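Local coordinates for F5/8 type C domain protein (Clostridium perfringens, PDB 7JRM) that probably recognises carbohydrate through a calcium-containing binding module, as part of a larger peptidase, ZmpB, of the kind that binds and cleaves mucin glycoproteins, at residues A[163-168]-A[175-180]. Sequence-based numbering, arbitrary orientation.
With CA (calcium ion), chain B.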
ATOM      1  N   SER A 163       4.330 -47.495  17.072  1.00 18.04           N
ATOM      2  CA  SER A 163       4.565 -47.519  15.631  1.00 16.80           C
ATOM      3  C   SER A 163       3.251 -47.499  14.860  1.00 14.54           C
ATOM      4  O   SER A 163       2.372 -48.330  15.108  1.00 17.17           O
ATOM      5  CB  SER A 163       5.379 -48.755  15.239  1.00 22.31           C
ATOM      6  OG  SER A 163       4.718 -49.944  15.634  1.00 18.35           O
ATOM      7  N   VAL A 164       3.103 -46.563  13.923  1.00 16.24           N
ATOM      8  CA  VAL A 164       1.893 -46.424  13.123  1.00 15.73           C
ATOM      9  C   VAL A 164       2.277 -46.108  11.682  1.00 15.54           C
ATOM     10  O   VAL A 164       3.449 -45.909  11.353  1.00 13.07           O
ATOM     11  CB  VAL A 164       0.946 -45.334  13.670  1.00 12.96           C
ATOM     12  CG1 VAL A 164       0.419 -45.711  15.042  1.00 11.76           C
ATOM     13  CG2 VAL A 164       1.651 -43.992  13.711  1.00 14.40           C
ATOM     14  N   LYS A 165       1.267 -46.070  10.818  1.00 15.76           N
ATOM     15  CA  LYS A 165       1.412 -45.586   9.454  1.00 14.66           C
ATOM     16  C   LYS A 165       0.183 -44.761   9.112  1.00 13.46           C
ATOM     17  O   LYS A 165      -0.946 -45.223   9.294  1.00 15.82           O
ATOM     18  CB  LYS A 165       1.574 -46.737   8.455  1.00 14.84           C
ATOM     19  CG  LYS A 165       1.841 -46.275   7.030  1.00 22.18           C
ATOM     20  CD  LYS A 165       1.663 -47.403   6.027  1.00 22.01           C
ATOM     21  CE  LYS A 165       2.370 -48.668   6.482  1.00 28.83           C
ATOM     22  NZ  LYS A 165       1.556 -49.882   6.204  1.00 28.18           N
ATOM     23  N   PHE A 166       0.404 -43.543   8.629  1.00 12.08           N
ATOM     24  CA  PHE A 166      -0.689 -42.652   8.276  1.00 10.60           C
ATOM     25  C   PHE A 166      -1.024 -42.798   6.799  1.00 12.81           C
ATOM     26  O   PHE A 166      -0.132 -42.854   5.950  1.00 14.56           O
ATOM     27  CB  PHE A 166      -0.328 -41.200   8.588  1.00 11.68           C
ATOM     28  CG  PHE A 166      -0.093 -40.936  10.046  1.00  9.67           C
ATOM     29  CD1 PHE A 166       1.146 -41.176  10.614  1.00 11.03           C
ATOM     30  CD2 PHE A 166      -1.109 -40.447  10.850  1.00  9.26           C
ATOM     31  CE1 PHE A 166       1.368 -40.934  11.953  1.00 12.44           C
ATOM     32  CE2 PHE A 166      -0.892 -40.202  12.191  1.00 10.76           C
ATOM     33  CZ  PHE A 166       0.349 -40.447  12.743  1.00 13.53           C
ATOM     34  N   LYS A 167      -2.319 -42.867   6.503  1.00 13.21           N
ATOM     35  CA  LYS A 167      -2.808 -42.974   5.137  1.00 15.03           C
ATOM     36  C   LYS A 167      -3.974 -42.018   4.949  1.00 18.31           C
ATOM     37  O   LYS A 167      -4.768 -41.796   5.866  1.00 14.48           O
ATOM     38  CB  LYS A 167      -3.246 -44.408   4.804  1.00 14.28           C
ATOM     39  CG  LYS A 167      -2.171 -45.457   5.031  1.00 17.26           C
ATOM     40  CD  LYS A 167      -2.676 -46.851   4.704  1.00 23.74           C
ATOM     41  CE  LYS A 167      -1.906 -47.910   5.477  1.00 23.74           C
ATOM     42  NZ  LYS A 167      -2.485 -49.268   5.291  1.00 28.23           N
ATOM     43  N   VAL A 168      -4.069 -41.450   3.750  1.00 15.27           N
ATOM     44  CA  VAL A 168      -5.121 -40.499   3.406  1.00 13.33           C
ATOM     45  C   VAL A 168      -5.839 -41.015   2.167  1.00 14.92           C
ATOM     46  O   VAL A 168      -5.221 -41.188   1.109  1.00 13.61           O
ATOM     47  CB  VAL A 168      -4.563 -39.087   3.168  1.00 11.59           C
ATOM     48  CG1 VAL A 168      -5.642 -38.185   2.587  1.00 16.06           C
ATOM     49  CG2 VAL A 168      -4.021 -38.508   4.464  1.00 12.79           C
ATOM     50  N   LYS A 175      -4.351 -41.801  -1.637  1.00 15.80           N
ATOM     51  CA  LYS A 175      -3.626 -40.737  -2.318  1.00 19.31           C
ATOM     52  C   LYS A 175      -2.261 -40.444  -1.721  1.00 16.03           C
ATOM     53  O   LYS A 175      -1.362 -40.023  -2.452  1.00 20.16           O
ATOM     54  CB  LYS A 175      -4.454 -39.445  -2.317  1.00 16.20           C
ATOM     55  CG  LYS A 175      -5.720 -39.528  -3.150  1.00 19.61           C
ATOM     56  CD  LYS A 175      -5.407 -39.882  -4.593  1.00 20.86           C
ATOM     57  CE  LYS A 175      -6.644 -39.771  -5.467  1.00 27.99           C
ATOM     58  NZ  LYS A 175      -6.320 -39.949  -6.909  1.00 24.82           N
ATOM     59  N   ALA A 176      -2.079 -40.655  -0.420  1.00 13.72           N
ATOM     60  CA  ALA A 176      -0.798 -40.399   0.218  1.00 16.30           C
ATOM     61  C   ALA A 176      -0.666 -41.283   1.447  1.00 12.63           C
ATOM     62  O   ALA A 176      -1.658 -41.720   2.034  1.00 13.33           O
ATOM     63  CB  ALA A 176      -0.642 -38.921   0.600  1.00 13.75           C
ATOM     64  N   GLU A 177       0.583 -41.541   1.830  1.00 14.48           N
ATOM     65  CA  GLU A 177       0.871 -42.341   3.011  1.00 12.41           C
ATOM     66  C   GLU A 177       2.316 -42.104   3.420  1.00 20.30           C
ATOM     67  O   GLU A 177       3.150 -41.682   2.615  1.00 14.03           O
ATOM     68  CB  GLU A 177       0.619 -43.831   2.760  1.00 17.24           C
ATOM     69  CG  GLU A 177       1.684 -44.511   1.917  1.00 15.69           C
ATOM     70  CD  GLU A 177       1.365 -45.968   1.645  1.00 20.92           C
ATOM     71  OE1 GLU A 177       0.475 -46.520   2.324  1.00 20.05           O
ATOM     72  OE2 GLU A 177       2.003 -46.559   0.748  1.00 18.07           O
ATOM     73  N   THR A 178       2.597 -42.378   4.691  1.00 19.00           N
ATOM     74  CA  THR A 178       3.940 -42.284   5.233  1.00 17.54           C
ATOM     75  C   THR A 178       4.539 -43.680   5.364  1.00 23.12           C
ATOM     76  O   THR A 178       3.884 -44.694   5.112  1.00 21.86           O
ATOM     77  CB  THR A 178       3.930 -41.574   6.590  1.00 17.28           C
ATOM     78  OG1 THR A 178       3.316 -42.419   7.570  1.00 16.20           O
ATOM     79  CG2 THR A 178       3.165 -40.263   6.505  1.00 17.32           C
ATOM     80  N   ASP A 179       5.807 -43.731   5.760  1.00 23.89           N
ATOM     81  CA  ASP A 179       6.413 -44.987   6.165  1.00 25.24           C
ATOM     82  C   ASP A 179       5.930 -45.348   7.568  1.00 21.58           C
ATOM     83  O   ASP A 179       5.083 -44.672   8.157  1.00 18.79           O
ATOM     84  CB  ASP A 179       7.936 -44.889   6.116  1.00 25.92           C
ATOM     85  CG  ASP A 179       8.444 -44.292   4.819  1.00 33.95           C
ATOM     86  OD1 ASP A 179       7.881 -44.614   3.752  1.00 39.97           O
ATOM     87  OD2 ASP A 179       9.409 -43.500   4.870  1.00 39.64           O
ATOM     88  N   VAL A 180       6.473 -46.431   8.117  1.00 18.93           N
ATOM     89  CA  VAL A 180       6.187 -46.774   9.505  1.00 18.28           C
ATOM     90  C   VAL A 180       6.875 -45.756  10.403  1.00 20.88           C
ATOM     91  O   VAL A 180       8.105 -45.625  10.392  1.00 20.86           O
ATOM     92  CB  VAL A 180       6.638 -48.204   9.827  1.00 22.99           C
ATOM     93  CG1 VAL A 180       6.736 -48.402  11.332  1.00 23.02           C
ATOM     94  CG2 VAL A 180       5.675 -49.210   9.215  1.00 17.91           C
TER
HETATM   95 CA    CA B1701       1.974 -50.310  16.353  1.00 19.53          CA
HETATM   96  O   HOH W   1       2.681 -50.738  18.617  1.00 17.76           O
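T178 lies across F166, its OG1 at the ring edge and in the ring plane, 3.9 Å from F166 CD1. Its CG2 reaches F166 CB. With chi1 at 70°, OG1 sits between the backbone N and carbonyl carbon of T178 and is turned back to the neighbouring strand. There it accepts the backbone N-H of F166, with 3.3 Å between F166 N and T178 OG1. The same hydroxyl donates to D179 O in the carbonyl plane, on a lone pair, at 2.9 Å from OG1. The hydroxyl thus replaces a backbone carbonyl as acceptor where the pairing is irregular. T178 N also bonds to F166 O at 3.0 Å.

On the face of K165, K167 and E177, the lysine chains run beside the glutamate. K165 CG packs against T178 O at 3.2 Å, with its CG anti to the backbone N (chi1 -175°). K167 CG meets E177 CB and OE1. Neither lysine NZ contacts the carboxylate, and K167 NZ forms a salt bridge with D205. The other face, with F166, V168 and T178, is buried against strands 145-152 and 188-193, and the W218 ring meets F166 edge-to-face.

At the start of 163-168, S163 binds calcium through O at 2.4 Å and OG at 2.9 Å. V206, D208, G210 and D214 complete the protein ligands. At the other end V168 pairs with two residues, its N bonding to A176 O and its O taking K175 N. This makes a classic beta bulge in an antiparallel hairpin, at the edge of a sheet in the NPCBM beta-sandwich.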